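Side-chain contacts in extracellular ligand-binding receptor (Rhodopseudomonas palustris, PDB 4F06), which probably serves as the solute-binding protein of an ABC transporter for lignin-derived aromatic acids, and binds p-hydroxybenzoic acid: residues D154-T157 and A158-T162; K361-P364 and D365-L368; V212-Y215 and I216-L220; E236-L239 and P240-G243; Y18-F21 and G22-K26. All blocks are in the same frame, centred on the assembly; numbering follows the deposited sequence. Where two conformers were deposited one is given.

Contact 1 of 5, residues D154-T157 and A158-T162; sequences DAET and AFKKT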
loop_
_atom_site.group_PDB
_atom_site.type_symbol
_atom_site.label_atom_id
_atom_site.label_comp_id
_atom_site.label_asym_id
_atom_site.label_seq_id
_atom_site.Cartn_x
_atom_site.Cartn_y
_atom_site.Cartn_z
ATOM N N ASP A 154 -1.910 2.596 13.583
ATOM C CA ASP A 154 -1.789 1.140 13.484
ATOM C C ASP A 154 -0.296 0.736 13.508
ATOM O O ASP A 154 0.095 -0.194 14.193
ATOM C CB ASP A 154 -2.358 0.614 12.177
ATOM C CG ASP A 154 -3.843 0.317 12.176
ATOM O OD1 ASP A 154 -4.578 0.589 13.119
ATOM O OD2 ASP A 154 -4.282 -0.136 11.095
ATOM N N ALA A 155 0.536 1.412 12.728
ATOM C CA ALA A 155 1.968 1.050 12.647
ATOM C C ALA A 155 2.638 1.205 14.010
ATOM O O ALA A 155 3.426 0.349 14.431
ATOM C CB ALA A 155 2.715 1.909 11.619
ATOM N N GLU A 156 2.350 2.319 14.715
ATOM C CA GLU A 156 2.918 2.508 16.038
ATOM C C GLU A 156 2.508 1.370 16.977
ATOM O O GLU A 156 3.353 0.835 17.713
ATOM C CB GLU A 156 2.477 3.871 16.585
ATOM C CG GLU A 156 2.921 4.097 18.028
ATOM C CD GLU A 156 2.426 5.408 18.592
ATOM O OE1 GLU A 156 1.720 6.138 17.932
ATOM O OE2 GLU A 156 2.716 5.667 19.784
ATOM N N THR A 157 1.218 1.044 17.013
ATOM C CA THR A 157 0.689 0.004 17.925
ATOM C C THR A 157 1.330 -1.341 17.584
ATOM O O THR A 157 1.821 -2.057 18.470
ATOM C CB THR A 157 -0.831 -0.062 17.774
ATOM O OG1 THR A 157 -1.365 1.218 18.128
ATOM C CG2 THR A 157 -1.373 -1.143 18.683
ATOM N N ALA A 158 1.391 -1.663 16.282
ATOM C CA ALA A 158 1.961 -2.942 15.864
ATOM C C ALA A 158 3.433 -3.042 16.242
ATOM O O ALA A 158 3.921 -4.090 16.726
ATOM C CB ALA A 158 1.816 -3.095 14.353
ATOM N N PHE A 159 4.194 -1.961 16.005
ATOM C CA PHE A 159 5.621 -2.016 16.311
ATOM C C PHE A 159 5.850 -2.110 17.826
ATOM O O PHE A 159 6.661 -2.937 18.279
ATOM C CB PHE A 159 6.380 -0.794 15.740
ATOM C CG PHE A 159 7.853 -1.002 15.759
ATOM C CD1 PHE A 159 8.610 -0.741 16.900
ATOM C CD2 PHE A 159 8.492 -1.520 14.642
ATOM C CE1 PHE A 159 9.986 -0.982 16.925
ATOM C CE2 PHE A 159 9.869 -1.731 14.636
ATOM C CZ PHE A 159 10.614 -1.487 15.791
ATOM N N LYS A 160 5.174 -1.259 18.614
ATOM C CA LYS A 160 5.347 -1.323 20.085
ATOM C C LYS A 160 5.043 -2.722 20.573
ATOM O O LYS A 160 5.857 -3.281 21.337
ATOM C CB LYS A 160 4.369 -0.378 20.780
ATOM C CG LYS A 160 4.787 1.048 20.796
ATOM C CD LYS A 160 3.709 1.879 21.499
ATOM C CE LYS A 160 4.145 3.331 21.666
ATOM N NZ LYS A 160 3.123 4.063 22.479
ATOM N N LYS A 161 3.895 -3.295 20.191
ATOM C CA LYS A 161 3.499 -4.579 20.764
ATOM C C LYS A 161 4.500 -5.669 20.395
ATOM O O LYS A 161 4.888 -6.504 21.238
ATOM C CB LYS A 161 2.085 -4.950 20.294
ATOM C CG LYS A 161 0.986 -4.150 20.980
ATOM C CD LYS A 161 -0.415 -4.602 20.637
ATOM C CE LYS A 161 -1.429 -3.745 21.381
ATOM N NZ LYS A 161 -2.789 -4.289 21.109
ATOM N N THR A 162 4.938 -5.668 19.135
ATOM C CA THR A 162 5.794 -6.783 18.659
ATOM C C THR A 162 7.215 -6.626 19.194
ATOM O O THR A 162 7.801 -7.574 19.707
ATOM C CB THR A 162 5.799 -6.819 17.117
ATOM O OG1 THR A 162 4.450 -6.852 16.631
ATOM C CG2 THR A 162 6.583 -7.988 16.565
#
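Four regular i to i+4 backbone bonds run from residues 154-157 to residues 158-161 within helix 150-165, the straightest from Lys160 N to Glu156 O (2.9 Å, N-H...O angle 171°). One turn apart on the same flank, Glu156 and Lys160 lie alongside each other and point the same way. Glu156 reaches this flank with CG anti to the backbone N (chi1 175°) and an extended chain, while Lys160 is stretched out from CG to NZ. Their methylene parts meet first, Glu156 CG lying 3.9 Å from Lys160 CE. The charged ends then close a salt bridge, Lys160 NZ to Glu156 OE2 at 3.2 Å, whose hydrogen bond is weak. The other oxygen, Glu156 OE1, is held by Arg175 of the neighbouring strand 169-176, so the carboxylate is shared between two cations. A second parallel pair follows one residue on: the methyl of Thr157, CG2, rests 3.7 Å from CE of Lys161, and Thr157 OG1 turns back to Ile153 O. Thr162 behaves likewise, its OG1 bonding to Ala158 O at 2.8 Å. Because Thr162 N also binds Ala158 O, at 3.1 Å, that carbonyl is gripped from opposite faces of its plane. Ala158 packs on Phe124 of helix 123-136, whereas Phe159 turns toward the sheet and stacks with Phe199. With Arg175 as the stronger partner of Glu156, Lys160 probably adds only modest electrostatic stabilisation, and both threonine hydroxyls are satisfied by the helix's own backbone.

Contact 2 of 5, residues K361-P364 and D365-L368; sequences KAQP and DWGL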
loop_
_atom_site.group_PDB
_atom_site.type_symbol
_atom_site.label_atom_id
_atom_site.label_comp_id
_atom_site.label_asym_id
_atom_site.label_seq_id
_atom_site.Cartn_x
_atom_site.Cartn_y
_atom_site.Cartn_z
ATOM N N LYS A 361 6.917 -15.437 4.712
ATOM C CA LYS A 361 5.818 -15.860 3.865
ATOM C C LYS A 361 4.427 -15.727 4.471
ATOM O O LYS A 361 4.253 -15.870 5.665
ATOM C CB LYS A 361 6.014 -17.302 3.426
ATOM C CG LYS A 361 7.157 -17.499 2.439
ATOM C CD LYS A 361 7.445 -18.948 2.133
ATOM C CE LYS A 361 6.233 -19.667 1.669
ATOM N NZ LYS A 361 6.225 -19.491 0.197
ATOM N N ALA A 362 3.462 -15.427 3.595
ATOM C CA ALA A 362 2.026 -15.642 3.874
ATOM C C ALA A 362 1.607 -14.961 5.196
ATOM O O ALA A 362 0.984 -15.554 6.076
ATOM C CB ALA A 362 1.758 -17.150 3.875
ATOM N N GLN A 363 1.926 -13.660 5.297
ATOM C CA GLN A 363 1.477 -12.870 6.456
ATOM C C GLN A 363 0.008 -12.469 6.289
ATOM O O GLN A 363 -0.368 -11.971 5.226
ATOM C CB GLN A 363 2.315 -11.606 6.586
ATOM C CG GLN A 363 3.802 -11.876 6.684
ATOM C CD GLN A 363 4.194 -12.673 7.905
ATOM O OE1 GLN A 363 4.581 -13.880 7.809
ATOM N NE2 GLN A 363 4.090 -12.057 9.042
ATOM N N PRO A 364 -0.837 -12.684 7.316
ATOM C CA PRO A 364 -2.208 -12.179 7.291
ATOM C C PRO A 364 -2.254 -10.712 7.775
ATOM O O PRO A 364 -1.204 -10.095 8.026
ATOM C CB PRO A 364 -2.881 -13.086 8.323
ATOM C CG PRO A 364 -1.820 -13.223 9.398
ATOM C CD PRO A 364 -0.516 -13.390 8.580
ATOM N N ASP A 365 -3.459 -10.143 7.835
ATOM C CA ASP A 365 -3.593 -8.854 8.511
ATOM C C ASP A 365 -3.469 -9.068 10.013
ATOM O O ASP A 365 -4.470 -9.340 10.692
ATOM C CB ASP A 365 -4.915 -8.168 8.136
ATOM C CG ASP A 365 -5.084 -6.869 8.865
ATOM O OD1 ASP A 365 -4.107 -6.362 9.484
ATOM O OD2 ASP A 365 -6.197 -6.316 8.826
ATOM N N TRP A 366 -2.276 -8.920 10.571
ATOM C CA TRP A 366 -2.104 -9.115 11.986
ATOM C C TRP A 366 -2.927 -8.174 12.849
ATOM O O TRP A 366 -3.090 -8.448 14.031
ATOM C CB TRP A 366 -0.633 -8.967 12.376
ATOM C CG TRP A 366 0.282 -9.993 11.791
ATOM C CD1 TRP A 366 1.308 -9.809 10.873
ATOM C CD2 TRP A 366 0.283 -11.388 12.136
ATOM N NE1 TRP A 366 1.955 -11.015 10.626
ATOM C CE2 TRP A 366 1.351 -12.011 11.337
ATOM C CE3 TRP A 366 -0.508 -12.178 12.957
ATOM C CZ2 TRP A 366 1.611 -13.390 11.404
ATOM C CZ3 TRP A 366 -0.225 -13.557 13.035
ATOM C CH2 TRP A 366 0.798 -14.143 12.256
ATOM N N GLY A 367 -3.434 -7.048 12.300
ATOM C CA GLY A 367 -4.290 -6.165 13.089
ATOM C C GLY A 367 -5.634 -6.775 13.442
ATOM O O GLY A 367 -6.272 -6.359 14.412
ATOM N N LEU A 368 -6.089 -7.759 12.667
ATOM C CA LEU A 368 -7.401 -8.413 12.877
ATOM C C LEU A 368 -7.255 -9.882 13.244
ATOM O O LEU A 368 -8.190 -10.474 13.790
ATOM C CB LEU A 368 -8.251 -8.322 11.617
ATOM C CG LEU A 368 -8.580 -6.906 11.174
ATOM C CD1 LEU A 368 -9.468 -6.997 9.935
ATOM C CD2 LEU A 368 -9.195 -6.068 12.292
#
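Trp366 swings its indole back under Pro364 because its CG stands anti to the carbonyl carbon (chi1 -64°) and chi2 turns the ring to face the proline. The result is a CH-pi contact: Pro364 CG sits 3.7 Å from the centroid of the Trp366 six-membered ring, only 2° off the ring normal and so squarely over the face. The next atom of the pyrrolidine, Pro364 CD, comes to 3.5 Å from Trp366 CZ2, so that two ring carbons of the proline bear on the benzenoid half of the indole. Gln363 bends at chi2, and the end of its side chain approaches the indole edge near NE1, its amide plane turned 54° from the ring. The Trp366 side chain also touches Phe124 and Val128 of helix 123-136, which places the aromatic group between the chain's own turn and that helix. Between the proline and the tryptophan in sequence, Asp365 has CG anti to its backbone N, which turns the carboxylate to its own cap bond. Its OD1 accepts from Gly367 N at 3.0 Å, the donor standing above the carboxylate plane. The same oxygen is also bonded by the hydroxyls of Ser107 and Thr122, so this buried acid is gripped from three sources, which is likely to hold the carboxylate in one orientation. Behind the cap, Leu368 N closes the first turn on Asp365 O at 3.0 Å. The arrangement is that of an N-cap: strand 351-363 ends, a proline precedes the capping aspartate, and the short, weakly bonded helix 366-369 near the C-terminus begins.

Contact 3 of 5, residues V212-Y215 and I216-L220; sequences VKAY and IDNGL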
loop_
_atom_site.group_PDB
_atom_site.type_symbol
_atom_site.label_atom_id
_atom_site.label_comp_id
_atom_site.label_asym_id
_atom_site.label_seq_id
_atom_site.Cartn_x
_atom_site.Cartn_y
_atom_site.Cartn_z
ATOM N N VAL A 212 13.049 11.362 5.051
ATOM C CA VAL A 212 14.329 10.676 4.794
ATOM C C VAL A 212 15.451 11.702 4.582
ATOM O O VAL A 212 16.569 11.524 5.077
ATOM C CB VAL A 212 14.199 9.688 3.631
ATOM C CG1 VAL A 212 15.570 9.129 3.215
ATOM C CG2 VAL A 212 13.271 8.544 4.058
ATOM N N LYS A 213 15.156 12.753 3.799
ATOM C CA LYS A 213 16.189 13.750 3.573
ATOM C C LYS A 213 16.603 14.406 4.880
ATOM O O LYS A 213 17.781 14.678 5.073
ATOM C CB LYS A 213 15.689 14.773 2.574
ATOM C CG LYS A 213 15.744 14.274 1.148
ATOM C CD LYS A 213 15.251 15.338 0.179
ATOM C CE LYS A 213 15.534 15.006 -1.291
ATOM N NZ LYS A 213 16.971 15.205 -1.683
ATOM N N ALA A 214 15.675 14.680 5.801
ATOM C CA ALA A 214 16.033 15.263 7.090
ATOM C C ALA A 214 16.848 14.303 7.941
ATOM O O ALA A 214 17.748 14.737 8.671
ATOM C CB ALA A 214 14.778 15.689 7.826
ATOM N N TYR A 215 16.498 13.011 7.905
ATOM C CA TYR A 215 17.237 11.966 8.663
ATOM C C TYR A 215 18.721 11.962 8.221
ATOM O O TYR A 215 19.649 11.893 9.051
ATOM C CB TYR A 215 16.517 10.625 8.422
ATOM C CG TYR A 215 17.311 9.392 8.680
ATOM C CD1 TYR A 215 17.640 9.019 9.977
ATOM C CD2 TYR A 215 17.683 8.579 7.630
ATOM C CE1 TYR A 215 18.390 7.875 10.248
ATOM C CE2 TYR A 215 18.406 7.387 7.864
ATOM C CZ TYR A 215 18.754 7.040 9.172
ATOM O OH TYR A 215 19.486 5.897 9.364
ATOM N N ILE A 216 18.942 12.036 6.910
ATOM C CA ILE A 216 20.306 12.057 6.375
ATOM C C ILE A 216 20.974 13.409 6.652
ATOM O O ILE A 216 22.115 13.459 7.147
ATOM C CB ILE A 216 20.280 11.800 4.864
ATOM C CG1 ILE A 216 19.771 10.387 4.559
ATOM C CG2 ILE A 216 21.657 12.059 4.244
ATOM C CD1 ILE A 216 19.350 10.224 3.115
ATOM N N ASP A 217 20.271 14.505 6.353
ATOM C CA ASP A 217 20.936 15.821 6.355
ATOM C C ASP A 217 21.233 16.337 7.759
ATOM O O ASP A 217 22.084 17.187 7.912
ATOM C CB ASP A 217 20.117 16.847 5.563
ATOM C CG ASP A 217 20.065 16.551 4.065
ATOM O OD1 ASP A 217 20.793 15.683 3.552
ATOM O OD2 ASP A 217 19.223 17.177 3.380
ATOM N N ASN A 218 20.477 15.866 8.757
ATOM C CA ASN A 218 20.756 16.134 10.148
ATOM C C ASN A 218 21.750 15.180 10.755
ATOM O O ASN A 218 22.087 15.318 11.946
ATOM C CB ASN A 218 19.484 16.242 10.981
ATOM C CG ASN A 218 18.674 17.469 10.621
ATOM O OD1 ASN A 218 17.711 17.402 9.822
ATOM N ND2 ASN A 218 19.074 18.599 11.162
ATOM N N GLY A 219 22.293 14.243 9.970
ATOM C CA GLY A 219 23.441 13.471 10.458
ATOM C C GLY A 219 23.076 12.228 11.216
ATOM O O GLY A 219 23.974 11.550 11.708
ATOM N N LEU A 220 21.789 11.896 11.359
ATOM C CA LEU A 220 21.447 10.727 12.176
ATOM C C LEU A 220 21.958 9.434 11.563
ATOM O O LEU A 220 22.440 8.549 12.267
ATOM C CB LEU A 220 19.940 10.643 12.422
ATOM C CG LEU A 220 19.408 11.616 13.483
ATOM C CD1 LEU A 220 19.446 13.081 13.002
ATOM C CD2 LEU A 220 18.004 11.236 13.888
#
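Val212 and Ile216 meet one turn apart through their branch ends, Val212 CG1 lying 3.9 Å from Ile216 CD1, and both side chains also touch Ile242 of the neighbouring helix 239-242. On another side of helix 206-217, the Tyr215 ring approaches Leu220 obliquely, CD1 of the tyrosine standing 3.7 Å from CB of the leucine. Tyr215 takes this course with CG anti to its own nitrogen (chi1 160°), which brings the side chain against Ile198 of strand 197-201 and its OH to Val225 O. A phenylalanine in its place would probably leave Val225 O without its hydroxyl mate. Leu220 also contacts Met187 and Ile190 of helix 184-193. The helix stops in a Schellman motif: Gly219, with positive phi, donates its N to Ile216 O at 2.9 Å, and Leu220 N makes a weak bond to Tyr215 O at 3.1 Å. At the polar edge Lys213 NZ turns to Asn241 O, while the carboxylate of Asp217 remains 5.9 Å away from that ammonium, measured from Asp217 OD2 to Lys213 NZ. Attraction between these two charges is therefore likely to be weak, and the helix end is probably held more by its backbone bonds and apolar contacts than by this charge pair.

Contact 4 of 5, residues E236-L239 and P240-G243; sequences EPDL and PNIG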
loop_
_atom_site.group_PDB
_atom_site.type_symbol
_atom_site.label_atom_id
_atom_site.label_comp_id
_atom_site.label_asym_id
_atom_site.label_seq_id
_atom_site.Cartn_x
_atom_site.Cartn_y
_atom_site.Cartn_z
ATOM N N GLU A 236 10.109 3.249 -4.990
ATOM C CA GLU A 236 11.157 3.254 -5.994
ATOM C C GLU A 236 11.323 4.591 -6.710
ATOM O O GLU A 236 12.462 5.003 -6.948
ATOM C CB GLU A 236 10.995 2.064 -6.953
ATOM C CG GLU A 236 11.423 0.741 -6.320
ATOM C CD GLU A 236 10.316 0.057 -5.531
ATOM O OE1 GLU A 236 9.188 0.635 -5.303
ATOM O OE2 GLU A 236 10.570 -1.084 -5.116
ATOM N N PRO A 237 10.211 5.249 -7.128
ATOM C CA PRO A 237 10.442 6.505 -7.880
ATOM C C PRO A 237 11.101 7.605 -7.081
ATOM O O PRO A 237 11.655 8.529 -7.678
ATOM C CB PRO A 237 9.034 6.911 -8.319
ATOM C CG PRO A 237 8.316 5.564 -8.377
ATOM C CD PRO A 237 8.810 4.824 -7.168
ATOM N N ASP A 238 11.108 7.502 -5.757
ATOM C CA ASP A 238 11.837 8.503 -4.950
ATOM C C ASP A 238 13.248 8.092 -4.627
ATOM O O ASP A 238 14.001 8.922 -4.132
ATOM C CB ASP A 238 11.062 8.907 -3.708
ATOM C CG ASP A 238 10.186 10.147 -3.936
ATOM O OD1 ASP A 238 10.449 10.958 -4.868
ATOM O OD2 ASP A 238 9.259 10.361 -3.140
ATOM N N LEU A 239 13.653 6.856 -4.927
ATOM C CA LEU A 239 15.040 6.448 -4.600
ATOM C C LEU A 239 16.060 7.387 -5.282
ATOM O O LEU A 239 16.999 7.811 -4.622
ATOM C CB LEU A 239 15.292 4.971 -4.913
ATOM C CG LEU A 239 14.520 4.006 -3.979
ATOM C CD1 LEU A 239 14.848 2.579 -4.405
ATOM C CD2 LEU A 239 14.864 4.208 -2.505
ATOM N N PRO A 240 15.879 7.750 -6.569
ATOM C CA PRO A 240 16.875 8.659 -7.173
ATOM C C PRO A 240 16.852 10.051 -6.570
ATOM O O PRO A 240 17.845 10.801 -6.692
ATOM C CB PRO A 240 16.439 8.750 -8.643
ATOM C CG PRO A 240 15.625 7.537 -8.897
ATOM C CD PRO A 240 14.955 7.197 -7.575
ATOM N N ASN A 241 15.724 10.423 -5.949
ATOM C CA ASN A 241 15.627 11.738 -5.295
ATOM C C ASN A 241 16.289 11.785 -3.959
ATOM O O ASN A 241 16.705 12.846 -3.535
ATOM C CB ASN A 241 14.151 12.163 -5.204
ATOM C CG ASN A 241 13.550 12.363 -6.569
ATOM O OD1 ASN A 241 14.255 12.830 -7.481
ATOM N ND2 ASN A 241 12.286 12.059 -6.739
ATOM N N ILE A 242 16.381 10.641 -3.294
ATOM C CA ILE A 242 17.196 10.547 -2.110
ATOM C C ILE A 242 18.678 10.446 -2.549
ATOM O O ILE A 242 19.568 11.100 -1.983
ATOM C CB ILE A 242 16.804 9.326 -1.258
ATOM C CG1 ILE A 242 15.366 9.459 -0.792
ATOM C CG2 ILE A 242 17.746 9.135 -0.057
ATOM C CD1 ILE A 242 14.774 8.121 -0.388
ATOM N N GLY A 243 18.910 9.641 -3.588
ATOM C CA GLY A 243 20.228 9.388 -4.146
ATOM C C GLY A 243 21.004 8.383 -3.336
ATOM O O GLY A 243 20.468 7.680 -2.469
HETATM O O HOH W 1 18.149 6.214 -2.313
#
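The amide of Asn241 points an N-H, in its own plane, at Asp238 OD1, the amide and carboxylate planes standing 61° apart. This bond from Asn241 ND2 to Asp238 OD1 spans 2.8 Å and is nearly straight (166°), and the donor arrives almost in line with the C-O bond of the carboxylate. Asn241 reaches it with CG anti to the carbonyl carbon (chi1 -64°), which folds the amide back over the preceding turn. The pair therefore ties the end of the 3-10 segment 236-238 to the short helix 239-242 that follows it. In this turn Asp238 O receives Ile242 N at 3.1 Å and, weakly, Asn241 N. Pro240 has no N-H to give; its ring makes a tight approach to the residue before it, Leu239 CB to Pro240 CD at 3.5 Å, as between successive residues. This compact loop-to-helix step follows strand 226-230, and its helix leans on helix 206-217, where Ile242 touches Leu209. Leu239 packs on Leu352 and Asn354 of strand 351-363. The helix closes at Gly243, whose positive phi favours glycine. Its N bonds to Leu239 O at 2.8 Å in the carbonyl plane, and a water donates to the same oxygen, Leu239 O, at 3.0 Å and to Gly243 O at 2.7 Å.

Contact 5 of 5, residues Y18-F21 and G22-K26; sequences YALF and GKNYK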
loop_
_atom_site.group_PDB
_atom_site.type_symbol
_atom_site.label_atom_id
_atom_site.label_comp_id
_atom_site.label_asym_id
_atom_site.label_seq_id
_atom_site.Cartn_x
_atom_site.Cartn_y
_atom_site.Cartn_z
ATOM N N TYR A 18 0.408 13.723 -4.726
ATOM C CA TYR A 18 0.407 12.249 -4.728
ATOM C C TYR A 18 0.008 11.693 -6.093
ATOM O O TYR A 18 -0.330 10.495 -6.196
ATOM C CB TYR A 18 -0.572 11.748 -3.632
ATOM C CG TYR A 18 -0.135 12.202 -2.257
ATOM C CD1 TYR A 18 0.769 11.443 -1.491
ATOM C CD2 TYR A 18 -0.651 13.384 -1.684
ATOM C CE1 TYR A 18 1.167 11.865 -0.212
ATOM C CE2 TYR A 18 -0.255 13.824 -0.434
ATOM C CZ TYR A 18 0.655 13.058 0.306
ATOM O OH TYR A 18 1.081 13.417 1.571
ATOM N N ALA A 19 0.118 12.493 -7.154
ATOM C CA ALA A 19 -0.362 12.103 -8.480
ATOM C C ALA A 19 0.256 10.813 -8.977
ATOM O O ALA A 19 -0.411 10.051 -9.683
ATOM C CB ALA A 19 -0.075 13.205 -9.483
ATOM N N LEU A 20 1.518 10.540 -8.649
ATOM C CA LEU A 20 2.109 9.321 -9.192
ATOM C C LEU A 20 1.388 8.085 -8.724
ATOM O O LEU A 20 1.300 7.092 -9.427
ATOM C CB LEU A 20 3.596 9.244 -8.790
ATOM C CG LEU A 20 4.386 8.111 -9.502
ATOM C CD1 LEU A 20 4.227 8.122 -11.043
ATOM C CD2 LEU A 20 5.855 8.322 -9.196
ATOM N N PHE A 21 0.861 8.118 -7.494
ATOM C CA PHE A 21 0.210 6.931 -6.930
ATOM C C PHE A 21 -1.111 6.611 -7.601
ATOM O O PHE A 21 -1.462 5.411 -7.743
ATOM C CB PHE A 21 0.089 7.041 -5.419
ATOM C CG PHE A 21 1.447 7.179 -4.811
ATOM C CD1 PHE A 21 2.264 6.048 -4.684
ATOM C CD2 PHE A 21 1.967 8.448 -4.477
ATOM C CE1 PHE A 21 3.570 6.188 -4.214
ATOM C CE2 PHE A 21 3.288 8.569 -4.007
ATOM C CZ PHE A 21 4.077 7.436 -3.887
ATOM N N GLY A 22 -1.877 7.626 -7.997
ATOM C CA GLY A 22 -3.106 7.378 -8.761
ATOM C C GLY A 22 -2.815 7.041 -10.205
ATOM O O GLY A 22 -3.484 6.160 -10.797
ATOM N N LYS A 23 -1.821 7.710 -10.797
ATOM C CA LYS A 23 -1.377 7.324 -12.139
ATOM C C LYS A 23 -1.004 5.831 -12.150
ATOM O O LYS A 23 -1.288 5.134 -13.126
ATOM C CB LYS A 23 -0.166 8.150 -12.576
ATOM C CG LYS A 23 0.349 7.874 -13.983
ATOM C CD LYS A 23 1.584 8.741 -14.313
ATOM C CE LYS A 23 2.130 8.544 -15.713
ATOM N NZ LYS A 23 3.232 9.520 -15.925
ATOM N N ASN A 24 -0.374 5.354 -11.079
ATOM C CA ASN A 24 -0.031 3.930 -10.992
ATOM C C ASN A 24 -1.237 3.000 -10.950
ATOM O O ASN A 24 -1.139 1.882 -11.407
ATOM C CB ASN A 24 0.883 3.655 -9.808
ATOM C CG ASN A 24 2.358 3.649 -10.170
ATOM O OD1 ASN A 24 2.942 2.590 -10.443
ATOM N ND2 ASN A 24 2.966 4.823 -10.257
ATOM N N TYR A 25 -2.386 3.453 -10.409
ATOM C CA TYR A 25 -3.597 2.591 -10.530
ATOM C C TYR A 25 -3.924 2.409 -12.024
ATOM O O TYR A 25 -4.186 1.281 -12.469
ATOM C CB TYR A 25 -4.828 3.241 -9.891
ATOM C CG TYR A 25 -4.848 3.308 -8.389
ATOM C CD1 TYR A 25 -4.106 2.457 -7.564
ATOM C CD2 TYR A 25 -5.706 4.264 -7.781
ATOM C CE1 TYR A 25 -4.236 2.541 -6.180
ATOM C CE2 TYR A 25 -5.839 4.326 -6.408
ATOM C CZ TYR A 25 -5.063 3.503 -5.619
ATOM O OH TYR A 25 -5.181 3.542 -4.229
ATOM N N LYS A 26 -3.911 3.489 -12.804
ATOM C CA LYS A 26 -4.162 3.422 -14.242
ATOM C C LYS A 26 -3.109 2.571 -14.939
ATOM O O LYS A 26 -3.448 1.764 -15.828
ATOM C CB LYS A 26 -4.157 4.837 -14.824
ATOM C CG LYS A 26 -4.577 4.863 -16.286
ATOM C CD LYS A 26 -4.663 6.295 -16.789
ATOM C CE LYS A 26 -5.924 6.987 -16.288
ATOM N NZ LYS A 26 -6.151 8.309 -16.899
#
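Leu20 O is gripped twice by Asn24, whose backbone N and side-chain ND2 each stand 2.9 Å from that oxygen and come from opposite faces of its carbonyl plane. The side-chain bond is the straighter one, 170° against 147°, and the carbonyl oxygen lies almost in the amide plane of Asn24. Asn24 achieves this with chi1 at -95°, away from a staggered value, as if drawn round toward the preceding turn. The leucine side chain runs obliquely across that of Asn24, Leu20 CD1 resting 3.6 Å from Asn24 ND2, while Leu20 also touches Pro237 of the loop before helix 239-242. The amide is also bonded to a neighbouring loop, ND2 donating to Glu280 O and OD1 accepting from Thr282 N, so both ends of the group are occupied. Replacing Asn24 by an alanine would probably leave Glu280 O and Thr282 N without these mates and cost Leu20 O its second donor. Along helix 19-36 the neighbouring bonds are uneven: Lys23 N reaches Ala19 O at 3.0 Å, but Tyr25 N only weakly reaches Phe21 O at 3.4 Å. Phe21 O also lies over one face of the Tyr25 ring, offset toward its rim, and takes a further hydrogen bond from Thr284 OG1. The ring of Phe21 meets Tyr80 and touches Ala204 and Met283, residues that line a p-hydroxybenzoic acid pocket. The amide of Asn24 thus joins the first turn of the helix to the loop before helix 283-301, and its bonds are likely to hold that turn steady just behind the pocket lining.

How the contacts relate
In chain order the contacts run 5, 1, 3, 4, 2. Contacts 1 and 3 lie on helices 150-165 and 206-217, each crossing between strands of the larger mixed sheet, and are about 24 Å apart between centres. Contact 4 follows strand 226-230 of that sheet and touches contact 3, where helices 206-217 and 239-242 meet. It also touches contact 5, Pro237 meeting Leu20, so residues 236-239 bridge to helix 19-36, which follows strand 5-12 of the other sheet. Contacts 1 and 2 lie about 13 Å apart between centres, both beside helix 123-136. Such pairing of two sheet-based halves fits the periplasmic binding protein fold, in which the ligand is enclosed between lobes.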